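Local coordinates for class II aldolase/adducin N-terminal domain-containing protein (Thermoplasma acidophilum, PDB 3M4R) that binds zinc in its N-terminal class II aldolase/adducin-type domain, the part present here, and is probably an oxidoreductase of the short-chain dehydrogenase/reductase family as a whole, at residues 18-23 and 125-130; 48-53 and 77-82; 84-89 and 116-121; 157-162 and 173-178; 183-186 and 190-193. One frame throughout, in Å; residues are numbered along the deposited sequence. Where two conformers were deposited one is given.

Contact 1 (18-23 and 125-130). With ZN (zinc ion), chain B.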
# COMPACT_ATOMS: atom_id res chain seq x y z
N ASP A 18 -4.29 -7.53 -13.50
CA ASP A 18 -5.54 -8.22 -13.15
C ASP A 18 -5.52 -8.65 -11.68
O ASP A 18 -6.53 -8.52 -10.99
CB ASP A 18 -5.83 -9.44 -14.04
CG ASP A 18 -6.05 -9.09 -15.51
OD1 ASP A 18 -6.49 -7.97 -15.80
OD2 ASP A 18 -5.79 -9.94 -16.38
N GLU A 19 -4.38 -9.15 -11.22
CA GLU A 19 -4.27 -9.58 -9.81
C GLU A 19 -4.43 -8.42 -8.81
O GLU A 19 -5.17 -8.53 -7.86
CB GLU A 19 -2.94 -10.30 -9.57
CG GLU A 19 -2.79 -10.84 -8.13
CD GLU A 19 -1.68 -11.90 -8.03
OE1 GLU A 19 -1.10 -12.22 -9.06
OE2 GLU A 19 -1.35 -12.36 -6.94
N VAL A 20 -3.72 -7.32 -9.03
CA VAL A 20 -3.82 -6.15 -8.15
C VAL A 20 -5.22 -5.53 -8.19
O VAL A 20 -5.68 -5.06 -7.16
CB VAL A 20 -2.73 -5.04 -8.44
CG1 VAL A 20 -3.08 -4.14 -9.66
CG2 VAL A 20 -2.49 -4.19 -7.16
N VAL A 21 -5.88 -5.56 -9.36
CA VAL A 21 -7.26 -5.02 -9.50
C VAL A 21 -8.18 -5.87 -8.60
O VAL A 21 -9.00 -5.35 -7.83
CB VAL A 21 -7.77 -5.02 -10.98
CG1 VAL A 21 -9.31 -4.95 -11.08
CG2 VAL A 21 -7.11 -3.84 -11.82
N TYR A 22 -8.02 -7.17 -8.69
CA TYR A 22 -8.81 -8.09 -7.90
C TYR A 22 -8.69 -7.83 -6.41
O TYR A 22 -9.68 -7.68 -5.73
CB TYR A 22 -8.43 -9.53 -8.22
CG TYR A 22 -9.28 -10.50 -7.47
CD1 TYR A 22 -10.61 -10.67 -7.79
CD2 TYR A 22 -8.75 -11.22 -6.40
CE1 TYR A 22 -11.40 -11.56 -7.09
CE2 TYR A 22 -9.51 -12.10 -5.70
CZ TYR A 22 -10.84 -12.26 -6.03
OH TYR A 22 -11.60 -13.16 -5.31
N GLY A 23 -7.46 -7.69 -5.93
CA GLY A 23 -7.22 -7.41 -4.53
C GLY A 23 -7.82 -6.08 -4.10
O GLY A 23 -8.37 -5.97 -3.03
N TYR A 125 8.44 -5.83 -1.65
CA TYR A 125 7.58 -6.93 -1.95
C TYR A 125 6.80 -6.57 -3.21
O TYR A 125 6.50 -5.39 -3.49
CB TYR A 125 6.61 -7.20 -0.79
CG TYR A 125 7.01 -8.28 0.23
CD1 TYR A 125 7.02 -9.63 -0.13
CD2 TYR A 125 7.29 -7.96 1.56
CE1 TYR A 125 7.38 -10.65 0.78
CE2 TYR A 125 7.61 -8.96 2.52
CZ TYR A 125 7.66 -10.32 2.11
OH TYR A 125 7.98 -11.34 3.01
N LYS A 126 6.49 -7.59 -4.00
CA LYS A 126 5.80 -7.37 -5.27
C LYS A 126 4.46 -6.63 -5.07
O LYS A 126 4.16 -5.67 -5.80
CB LYS A 126 5.62 -8.68 -6.02
CG LYS A 126 5.10 -8.58 -7.42
CD LYS A 126 5.14 -9.92 -8.11
CE LYS A 126 4.41 -9.85 -9.46
NZ LYS A 126 5.22 -9.15 -10.52
N PHE A 127 3.66 -7.10 -4.13
CA PHE A 127 2.34 -6.50 -3.86
C PHE A 127 2.37 -5.78 -2.52
O PHE A 127 2.89 -6.29 -1.55
CB PHE A 127 1.21 -7.58 -3.80
CG PHE A 127 0.88 -8.18 -5.13
CD1 PHE A 127 1.69 -9.20 -5.67
CD2 PHE A 127 -0.23 -7.75 -5.85
CE1 PHE A 127 1.40 -9.76 -6.90
CE2 PHE A 127 -0.52 -8.31 -7.11
CZ PHE A 127 0.29 -9.31 -7.62
N VAL A 128 1.76 -4.60 -2.46
CA VAL A 128 1.63 -3.82 -1.24
C VAL A 128 0.19 -3.30 -1.19
O VAL A 128 -0.36 -2.83 -2.20
CB VAL A 128 2.60 -2.63 -1.24
CG1 VAL A 128 2.41 -1.77 0.01
CG2 VAL A 128 4.07 -3.09 -1.36
N MSE A 129 -0.39 -3.34 0.00
CA MSE A 129 -1.73 -2.84 0.23
C MSE A 129 -1.74 -1.92 1.44
O MSE A 129 -1.17 -2.24 2.49
CB MSE A 129 -2.66 -4.02 0.48
CG MSE A 129 -2.80 -4.86 -0.77
SE MSE A 129 -4.02 -6.34 -0.40
CE MSE A 129 -3.81 -7.13 -2.15
N HIS A 130 -2.41 -0.79 1.28
CA HIS A 130 -2.49 0.25 2.29
C HIS A 130 -3.97 0.60 2.49
O HIS A 130 -4.63 0.97 1.53
CB HIS A 130 -1.77 1.50 1.80
CG HIS A 130 -1.80 2.61 2.78
ND1 HIS A 130 -1.76 2.40 4.15
CD2 HIS A 130 -1.93 3.95 2.61
CE1 HIS A 130 -1.81 3.58 4.76
NE2 HIS A 130 -1.95 4.52 3.85
ZN ZN B . -2.59 6.63 3.93
O HOH W 1 -3.05 8.60 4.02

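Contact 2 (48-53 and 77-82)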
# COMPACT_ATOMS: atom_id res chain seq x y z
N ARG A 48 7.70 -3.10 -21.01
CA ARG A 48 8.55 -2.45 -22.00
C ARG A 48 8.19 -1.00 -22.01
O ARG A 48 7.02 -0.66 -22.02
CB ARG A 48 8.32 -3.03 -23.41
N ASP A 49 9.18 -0.11 -22.02
CA ASP A 49 8.84 1.32 -22.08
C ASP A 49 8.80 1.75 -23.52
O ASP A 49 9.04 0.94 -24.43
CB ASP A 49 9.73 2.19 -21.17
CG ASP A 49 11.11 2.43 -21.71
OD1 ASP A 49 11.44 2.00 -22.83
OD2 ASP A 49 11.88 3.06 -20.96
N HIS A 50 8.46 3.01 -23.74
CA HIS A 50 8.32 3.52 -25.11
C HIS A 50 9.58 3.30 -25.94
O HIS A 50 9.51 3.11 -27.16
CB HIS A 50 7.89 5.01 -25.14
CG HIS A 50 8.89 5.95 -24.54
ND1 HIS A 50 9.19 5.98 -23.19
CD2 HIS A 50 9.61 6.95 -25.11
CE1 HIS A 50 10.06 6.96 -22.97
NE2 HIS A 50 10.33 7.56 -24.12
N ALA A 51 10.72 3.36 -25.29
CA ALA A 51 11.99 3.23 -25.99
C ALA A 51 12.37 1.77 -26.20
O ALA A 51 13.47 1.51 -26.63
CB ALA A 51 13.11 3.98 -25.23
N GLY A 52 11.45 0.86 -25.92
CA GLY A 52 11.71 -0.60 -25.97
C GLY A 52 12.55 -1.18 -24.86
O GLY A 52 13.03 -2.29 -24.99
N ARG A 53 12.75 -0.46 -23.76
CA ARG A 53 13.54 -0.97 -22.68
C ARG A 53 12.60 -1.80 -21.77
O ARG A 53 11.45 -1.43 -21.54
CB ARG A 53 14.24 0.16 -21.94
CG ARG A 53 15.43 0.73 -22.76
CD ARG A 53 16.00 2.08 -22.32
NE ARG A 53 14.94 3.04 -22.00
CZ ARG A 53 14.96 4.34 -22.25
NH1 ARG A 53 13.90 5.04 -21.88
NH2 ARG A 53 15.99 4.95 -22.83
N GLY A 77 1.64 3.78 -14.05
CA GLY A 77 2.99 3.20 -14.06
C GLY A 77 4.05 4.19 -13.65
O GLY A 77 4.21 5.23 -14.32
N ILE A 78 4.82 3.83 -12.61
CA ILE A 78 5.94 4.64 -12.11
C ILE A 78 7.21 3.85 -12.28
O ILE A 78 7.29 2.67 -11.91
CB ILE A 78 5.72 5.04 -10.61
CG1 ILE A 78 4.41 5.82 -10.44
CG2 ILE A 78 6.91 5.85 -10.00
CD1 ILE A 78 4.32 7.21 -11.14
N ARG A 79 8.22 4.47 -12.83
CA ARG A 79 9.51 3.78 -13.00
C ARG A 79 10.10 3.50 -11.64
O ARG A 79 10.27 4.41 -10.86
CB ARG A 79 10.50 4.61 -13.81
CG ARG A 79 10.01 4.98 -15.20
CD ARG A 79 10.98 5.87 -15.99
NE ARG A 79 10.42 5.93 -17.33
CZ ARG A 79 10.75 5.14 -18.34
NH1 ARG A 79 11.74 4.26 -18.24
NH2 ARG A 79 10.10 5.27 -19.47
N MSE A 80 10.43 2.24 -11.35
CA MSE A 80 11.00 1.89 -10.05
C MSE A 80 12.41 2.44 -9.92
O MSE A 80 12.77 2.86 -8.83
CB MSE A 80 11.03 0.37 -9.81
CG MSE A 80 9.66 -0.13 -9.25
SE MSE A 80 9.26 0.48 -7.43
CE MSE A 80 10.73 -0.50 -6.61
N ASP A 81 13.18 2.46 -10.99
CA ASP A 81 14.50 3.09 -10.95
C ASP A 81 14.40 4.51 -10.40
O ASP A 81 15.14 4.88 -9.51
CB ASP A 81 15.12 3.18 -12.34
CG ASP A 81 15.84 1.92 -12.76
OD1 ASP A 81 16.01 1.01 -11.93
OD2 ASP A 81 16.28 1.87 -13.96
N ASP A 82 13.44 5.27 -10.92
CA ASP A 82 13.20 6.65 -10.49
C ASP A 82 12.72 6.71 -9.01
O ASP A 82 13.22 7.48 -8.20
CB ASP A 82 12.14 7.29 -11.36
CG ASP A 82 12.63 7.66 -12.75
OD1 ASP A 82 13.76 7.25 -13.14
OD2 ASP A 82 11.89 8.42 -13.44

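Contact 3 (84-89 and 116-121). With ZN (zinc ion), chain B.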
# COMPACT_ATOMS: atom_id res chain seq x y z
N LEU A 84 13.05 4.47 -6.60
CA LEU A 84 14.00 4.00 -5.61
C LEU A 84 15.13 5.00 -5.45
O LEU A 84 15.80 5.05 -4.40
CB LEU A 84 14.59 2.63 -6.02
CG LEU A 84 13.74 1.38 -5.78
CD1 LEU A 84 14.43 0.11 -6.34
CD2 LEU A 84 13.41 1.21 -4.28
N ALA A 85 15.37 5.82 -6.48
CA ALA A 85 16.45 6.81 -6.38
C ALA A 85 16.07 7.89 -5.40
O ALA A 85 16.93 8.55 -4.89
CB ALA A 85 16.77 7.44 -7.77
N ALA A 86 14.78 8.05 -5.14
CA ALA A 86 14.28 9.06 -4.19
C ALA A 86 14.67 8.76 -2.75
O ALA A 86 14.66 9.66 -1.89
CB ALA A 86 12.70 9.16 -4.27
N ALA A 87 15.00 7.50 -2.46
CA ALA A 87 15.36 7.07 -1.10
C ALA A 87 16.58 7.81 -0.59
O ALA A 87 16.73 7.97 0.61
CB ALA A 87 15.60 5.56 -1.05
N LYS A 88 17.42 8.28 -1.51
CA LYS A 88 18.59 9.13 -1.21
C LYS A 88 18.20 10.50 -0.73
O LYS A 88 19.00 11.17 -0.12
CB LYS A 88 19.45 9.38 -2.49
CG LYS A 88 20.50 8.31 -2.83
CD LYS A 88 19.88 6.88 -3.00
CE LYS A 88 20.84 5.77 -2.51
NZ LYS A 88 20.08 4.71 -1.76
N ILE A 89 17.00 10.95 -1.06
CA ILE A 89 16.63 12.32 -0.77
C ILE A 89 16.22 12.38 0.69
O ILE A 89 15.59 11.45 1.22
CB ILE A 89 15.54 12.82 -1.71
CG1 ILE A 89 16.12 12.95 -3.13
CG2 ILE A 89 14.97 14.15 -1.25
CD1 ILE A 89 15.08 13.23 -4.22
N GLU A 116 0.52 8.61 -1.91
CA GLU A 116 1.24 7.66 -1.03
C GLU A 116 2.10 6.68 -1.76
O GLU A 116 2.49 5.65 -1.19
CB GLU A 116 0.20 6.89 -0.16
CG GLU A 116 -0.70 7.89 0.52
CD GLU A 116 -1.35 7.40 1.79
OE1 GLU A 116 -2.53 6.94 1.68
OE2 GLU A 116 -0.72 7.52 2.89
N THR A 117 2.46 7.00 -3.01
CA THR A 117 3.19 6.06 -3.84
C THR A 117 4.48 5.60 -3.24
O THR A 117 4.89 4.44 -3.44
CB THR A 117 3.44 6.66 -5.28
OG1 THR A 117 2.18 6.76 -5.97
CG2 THR A 117 4.38 5.77 -6.06
N PHE A 118 5.17 6.47 -2.52
CA PHE A 118 6.45 6.07 -1.94
C PHE A 118 6.33 5.02 -0.84
O PHE A 118 7.28 4.26 -0.65
CB PHE A 118 7.25 7.25 -1.45
CG PHE A 118 7.84 8.07 -2.58
CD1 PHE A 118 8.85 7.55 -3.35
CD2 PHE A 118 7.31 9.29 -2.91
CE1 PHE A 118 9.38 8.29 -4.41
CE2 PHE A 118 7.86 10.05 -3.97
CZ PHE A 118 8.90 9.53 -4.71
N LEU A 119 5.17 4.89 -0.19
CA LEU A 119 4.99 3.75 0.77
C LEU A 119 5.15 2.43 0.04
O LEU A 119 5.70 1.42 0.58
CB LEU A 119 3.61 3.76 1.44
CG LEU A 119 3.19 4.98 2.26
CD1 LEU A 119 1.74 4.82 2.83
CD2 LEU A 119 4.20 5.25 3.39
N HIS A 120 4.67 2.43 -1.19
CA HIS A 120 4.66 1.24 -2.03
C HIS A 120 6.04 0.94 -2.63
O HIS A 120 6.54 -0.24 -2.66
CB HIS A 120 3.62 1.46 -3.11
CG HIS A 120 2.22 1.52 -2.57
ND1 HIS A 120 1.41 0.41 -2.54
CD2 HIS A 120 1.51 2.53 -2.02
CE1 HIS A 120 0.25 0.74 -1.98
NE2 HIS A 120 0.28 2.02 -1.65
N ALA A 121 6.64 1.99 -3.17
CA ALA A 121 7.93 1.85 -3.89
C ALA A 121 9.01 1.36 -2.95
O ALA A 121 9.85 0.57 -3.35
CB ALA A 121 8.37 3.21 -4.56
ZN ZN B . -2.59 6.63 3.93
O HOH W 1 -3.05 8.60 4.02

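Contact 4 (157-162 and 173-178)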
# COMPACT_ATOMS: atom_id res chain seq x y z
N VAL A 157 5.26 -4.55 12.81
CA VAL A 157 6.04 -3.47 13.36
C VAL A 157 5.04 -2.35 13.45
O VAL A 157 4.21 -2.17 12.55
CB VAL A 157 7.23 -3.11 12.44
CG1 VAL A 157 7.78 -1.68 12.72
CG2 VAL A 157 8.35 -4.15 12.63
N VAL A 158 5.11 -1.60 14.54
CA VAL A 158 4.20 -0.49 14.78
C VAL A 158 5.00 0.80 14.72
O VAL A 158 6.10 0.86 15.25
CB VAL A 158 3.50 -0.64 16.14
CG1 VAL A 158 2.63 0.59 16.43
CG2 VAL A 158 2.67 -1.91 16.15
N LEU A 159 4.50 1.79 14.00
CA LEU A 159 5.13 3.11 13.91
C LEU A 159 4.25 4.15 14.58
O LEU A 159 3.03 4.07 14.49
CB LEU A 159 5.34 3.51 12.45
CG LEU A 159 6.69 3.26 11.78
CD1 LEU A 159 7.18 1.86 12.07
CD2 LEU A 159 6.58 3.51 10.27
N PRO A 160 4.87 5.16 15.21
CA PRO A 160 4.08 6.22 15.83
C PRO A 160 3.43 7.04 14.76
O PRO A 160 3.74 6.83 13.59
CB PRO A 160 5.14 7.05 16.56
CG PRO A 160 6.28 6.98 15.67
CD PRO A 160 6.30 5.52 15.25
N TYR A 161 2.56 7.97 15.14
CA TYR A 161 1.97 8.89 14.17
C TYR A 161 3.07 9.67 13.48
O TYR A 161 3.94 10.21 14.13
CB TYR A 161 0.94 9.88 14.77
CG TYR A 161 0.39 10.83 13.72
CD1 TYR A 161 -0.45 10.39 12.70
CD2 TYR A 161 0.79 12.15 13.69
CE1 TYR A 161 -0.91 11.26 11.69
CE2 TYR A 161 0.35 13.02 12.68
CZ TYR A 161 -0.51 12.61 11.72
OH TYR A 161 -0.91 13.51 10.75
N ILE A 162 3.01 9.69 12.15
CA ILE A 162 3.81 10.60 11.31
C ILE A 162 2.85 11.06 10.22
O ILE A 162 2.12 10.23 9.63
CB ILE A 162 5.00 9.88 10.62
CG1 ILE A 162 5.98 9.31 11.63
CG2 ILE A 162 5.76 10.83 9.66
CD1 ILE A 162 6.79 8.14 11.04
N MSE A 173 10.25 2.59 5.04
CA MSE A 173 11.35 1.92 4.40
C MSE A 173 12.32 1.37 5.43
O MSE A 173 12.72 0.22 5.34
CB MSE A 173 12.12 2.89 3.50
CG MSE A 173 13.19 2.23 2.69
SE MSE A 173 14.04 3.52 1.46
CE MSE A 173 15.32 4.29 2.68
N ASN A 174 12.72 2.20 6.38
CA ASN A 174 13.75 1.83 7.35
C ASN A 174 13.28 0.84 8.43
O ASN A 174 14.09 0.11 8.96
CB ASN A 174 14.34 3.07 8.01
CG ASN A 174 15.07 3.99 7.01
OD1 ASN A 174 15.68 3.54 6.01
ND2 ASN A 174 15.02 5.29 7.29
N CYS A 175 11.98 0.77 8.73
CA CYS A 175 11.52 -0.13 9.78
C CYS A 175 11.15 -1.49 9.21
O CYS A 175 11.02 -2.45 9.94
CB CYS A 175 10.36 0.47 10.55
SG CYS A 175 10.83 1.99 11.39
N PHE A 176 10.99 -1.57 7.90
CA PHE A 176 10.68 -2.85 7.30
C PHE A 176 11.76 -3.88 7.71
O PHE A 176 12.93 -3.58 7.65
CB PHE A 176 10.58 -2.75 5.78
CG PHE A 176 10.32 -4.07 5.15
CD1 PHE A 176 9.03 -4.60 5.15
CD2 PHE A 176 11.37 -4.84 4.64
CE1 PHE A 176 8.77 -5.85 4.59
CE2 PHE A 176 11.12 -6.11 4.09
CZ PHE A 176 9.82 -6.62 4.07
N LYS A 177 11.34 -5.07 8.17
CA LYS A 177 12.27 -6.20 8.41
C LYS A 177 11.76 -7.47 7.73
O LYS A 177 10.55 -7.73 7.68
CB LYS A 177 12.46 -6.45 9.91
CG LYS A 177 13.26 -5.37 10.66
N LYS A 178 12.68 -8.27 7.18
CA LYS A 178 12.36 -9.59 6.63
C LYS A 178 11.42 -10.38 7.57
O LYS A 178 11.53 -10.28 8.78
CB LYS A 178 13.65 -10.41 6.41

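Contact 5 (183-186 and 190-193)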
# COMPACT_ATOMS: atom_id res chain seq x y z
N ILE A 183 2.96 -3.55 8.69
CA ILE A 183 3.43 -2.36 9.38
C ILE A 183 2.21 -1.52 9.73
O ILE A 183 1.42 -1.17 8.85
CB ILE A 183 4.35 -1.53 8.51
CG1 ILE A 183 5.63 -2.31 8.17
CG2 ILE A 183 4.66 -0.22 9.20
CD1 ILE A 183 6.61 -1.54 7.18
N VAL A 184 2.06 -1.24 11.02
CA VAL A 184 0.90 -0.53 11.57
C VAL A 184 1.30 0.92 11.76
O VAL A 184 2.32 1.20 12.36
CB VAL A 184 0.49 -1.10 12.92
CG1 VAL A 184 -0.68 -0.28 13.52
CG2 VAL A 184 0.11 -2.57 12.74
N LEU A 185 0.50 1.83 11.23
CA LEU A 185 0.82 3.27 11.26
C LEU A 185 -0.19 3.92 12.18
O LEU A 185 -1.36 4.09 11.80
CB LEU A 185 0.77 3.86 9.83
CG LEU A 185 1.56 3.18 8.69
CD1 LEU A 185 1.35 3.91 7.32
CD2 LEU A 185 3.03 3.06 9.03
N ARG A 186 0.22 4.25 13.41
CA ARG A 186 -0.73 4.77 14.37
C ARG A 186 -1.39 6.04 13.86
O ARG A 186 -0.74 6.90 13.29
CB ARG A 186 -0.08 5.01 15.74
CG ARG A 186 0.42 3.72 16.36
CD ARG A 186 0.88 3.92 17.81
NE ARG A 186 -0.24 4.12 18.70
CZ ARG A 186 -0.29 3.71 19.96
NH1 ARG A 186 -1.36 3.97 20.68
NH2 ARG A 186 0.72 3.03 20.50
N LEU A 190 -2.76 0.87 7.95
CA LEU A 190 -2.00 -0.36 7.89
C LEU A 190 -1.37 -0.54 6.53
O LEU A 190 -1.98 -0.24 5.50
CB LEU A 190 -2.93 -1.53 8.15
CG LEU A 190 -2.35 -2.95 8.09
CD1 LEU A 190 -1.27 -3.23 9.17
CD2 LEU A 190 -3.53 -3.91 8.32
N LEU A 191 -0.16 -1.11 6.55
CA LEU A 191 0.46 -1.65 5.38
C LEU A 191 0.68 -3.14 5.51
O LEU A 191 1.24 -3.63 6.52
CB LEU A 191 1.80 -1.00 5.16
CG LEU A 191 1.76 0.47 4.73
CD1 LEU A 191 3.08 1.09 5.16
CD2 LEU A 191 1.53 0.58 3.19
N THR A 192 0.25 -3.87 4.49
CA THR A 192 0.65 -5.27 4.29
C THR A 192 1.21 -5.48 2.90
O THR A 192 1.06 -4.64 2.01
CB THR A 192 -0.48 -6.22 4.63
OG1 THR A 192 -1.62 -6.02 3.78
CG2 THR A 192 -0.84 -6.11 6.14
N PHE A 193 1.83 -6.64 2.72
CA PHE A 193 2.59 -6.90 1.53
C PHE A 193 2.89 -8.40 1.37
O PHE A 193 2.75 -9.18 2.32
CB PHE A 193 3.91 -6.13 1.63
CG PHE A 193 4.36 -5.92 3.04
CD1 PHE A 193 4.86 -6.96 3.79
CD2 PHE A 193 4.22 -4.68 3.64
CE1 PHE A 193 5.25 -6.78 5.16
CE2 PHE A 193 4.58 -4.48 4.96
CZ PHE A 193 5.10 -5.53 5.74

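Contact 1 (18-23 and 125-130)
Glu19 lies across the outer end of the Phe127 ring, where helix 16-28 packs on strand 127-131 of the central sheet of this class II aldolase-type domain. The two side chains meet at about a right angle. Carboxylate carbon CD of Glu19 stands 3.3 Å from CZ of Phe127, and CG of Glu19 is 3.5 Å from Phe127 CE2; the approach is oblique, with carboxylate and ring planes 34° apart. Glu19 gets there because CG lies anti to the backbone N (chi1 -177°) and the chain then runs on extended. Its polar end is satisfied beyond the ring, where OE2 takes the backbone N-H of Gly197 at the start of helix 197-215. With an alanine here, the Gly197 N-H would probably lose its acceptor and a gap would open beside CZ of Phe127. Val20 adds an apolar touch from its CB, 4.2 Å from Phe127 CE2, while its own N lies at the ring edge in plane. One turn on, Gly23 CA faces CE of Met129, a selenomethionine, at 4.2 Å. Glycine suits this place, since a CB on Gly23 would fall only 2.8 Å from that methyl and clash. Further out, Phe127 and Val20 both rest on Val43 of strand 40-48, so the helix is seated across two neighbouring strands. Strand 127-131 carries His130 to the metal: Leu190 O holds its ND1, and its NE2 binds the zinc ion at 2.2 Å.

Contact 2 (48-53 and 77-82)
Asp49 opens the type I turn of the hairpin between strands 40-48 and 54-61 and meets Arg79, the N-cap residue between strand 75-79 and helix 80-85. Starting at CB, the aspartate already lies 3.5 Å from Arg79 NH2. A chi1 of 76° places CG between the backbone N and the carbonyl carbon, and from there one oxygen faces into the turn and the other outward. The inward OD1 accepts Arg53 N at 2.9 Å, a donor well above the carboxylate plane, and takes a weak bond from Ala51 N. The outward OD2 is shared. Arg53 reaches its syn side with NE and NH1; Arg79 comes end-on from the anti side, NH1 to OD2 at 3.0 Å and NH2 to OD2 at 3.2 Å. Arg79 was deposited in two conformers, so its contacts here are doubtful in detail. Were an alanine to stand at Asp49, the two guanidinium groups would probably be left without their common counter-charge and the turn without its grip on Arg53 N. Long, flexible arginines suit this solvent-facing place because they can converge on one oxygen. His50 offers Arg79 NH2 its ring edge, the planes 84° apart, with CE1 of His50 3.9 Å from that nitrogen.

Contact 3 (84-89 and 116-121)
The short helix 117-121, which follows directly on the zinc ligand Glu116, is backed on its far side by Leu84 and Ala86 of segment 84-89. The main touch is between Ala86 and Phe118: the methyl CB of Ala86 comes obliquely to the ring, 3.4 Å from CE1 of Phe118 and 3.8 Å from its CZ. A small residue suits this place because the Phe118 ring itself spans the gap between the backbones, and the methyl already meets it. Phe118 reaches toward segment 84-89 with CG beside its backbone N (chi1 -73°), and its ring is enclosed further by Met97 and Leu101 of helix 94-103 and by Ala169 of helix 166-175. Leu84 behaves differently. Its CB leaves in the direction away from helix 117-121, yet the branch doubles back and sets CD2 3.7 Å from the carbonyl O of Ala121, an apolar cover over the end of that helix.

At the other end of the segment the chemistry changes. Glu116 binds the zinc ion with both carboxylate oxygens, OE1 and OE2 each 2.3 Å from the metal, and water 1 sits 2.0 Å from the zinc ion. Asn40 donates to Glu116 OE1 through ND2 and, through OD1, is itself held by His120 NE2, a second shell that helps position the ligand. His130, His132 and His188 complete the metal site. Three histidines with a glutamate beside them are the zinc site of the class II aldolase fold, as in L-fuculose-1-phosphate aldolase.

Contact 4 (157-162 and 173-178)
Val157 and Cys175 bring their backbones within 7.3 Å, CA to CA, where strand 156-159 passes under the last turn of helix 166-175. The strand is extended, so Val157 and Leu159 point to the helix while Val158 between them turns to the other side, against helix 146-153. Cys175 still has nearly helical backbone angles, and Phe176 is the first residue to leave them as the chain turns toward strand 182-185. Strand, helix and the parallel neighbouring strand 182-185 make a beta-alpha-beta crossover, and this contact fixes the C-terminal end of its helix on the sheet.

Cys175 touches both strand residues. Its CB lies 4.0 Å from CG1 of Val157 and 3.8 Å from CD1 of Leu159. The sulfur sits beside the backbone N (chi1 -62°), which turns it toward Leu159, SG of Cys175 being 3.7 Å from CD1 of that residue. Cys175 was deposited in two conformers, so the place of its sulfur is doubtful. Leu159 also packs on Val172 of the same helix and on Leu185 of the next strand, and Phe176 stacks edge-to-face on Phe193. Beta-branched valine suits the strand, and the small cysteine lets the helix end come down close. With no polar bond between the segments, the contact rests on dispersion and on water excluded from methyl groups and a thiol acting as an apolar group.

Contact 5 (183-186 and 190-193)
Ile183 and Leu191 pair at the tight centre of the antiparallel hairpin formed by strands 182-185 and 189-194. As a hydrogen-bonded pair they exchange two bonds, Ile183 N to Leu191 O and Leu191 N to Ile183 O, each 2.8 Å between N and O. On the face of Ile183 and Leu191, CG1 of Ile183 meets the ring edge of Phe193, 4.0 Å from CE2. Leu185 reaches Leu191 there too, CD1 to CD1 at 4.0 Å, and both lean on Val172 of helix 166-175. The side chain of Leu185 also comes within about 6 Å of the zinc ion. The opposite face is more thinly joined within the hairpin: Val184 CG2 touches Leu190 CD1 at 3.9 Å. Leu190, with CG anti to its backbone N (chi1 178°), also sets CD1 3.4 Å from Ile183 O, while helix 197-215 covers this leucine. Looser still is the turn side, where partly exposed Arg186 takes no part in the pairing and gives its guanidinium to Thr140 O, Leu144 O and Ser146 OG. Branched aliphatic residues suit strands buried on both faces. Backbone bonds thus set the register, and apolar side chains shut out water.

From the N terminus, helix 16-28 leads out and contact 1 closes a long loop, about a hundred residues, when strand 127-131 packs under it. Contacts 2 and 3 both fall within that loop, one after the other: contact 2 ties the 40-48/54-61 hairpin to the edge strand 75-79, and contact 3, sharing helix 80-85, joins it to the short helix 117-121. Contacts 4 and 5 follow in series, the first within the beta-alpha-beta crossover, the second across the final hairpin; none of the five crosses another. The zinc ion and water 1 join contacts 1 and 3, while the sheet joins contact 1 to contact 5 and contact 5 to contact 4.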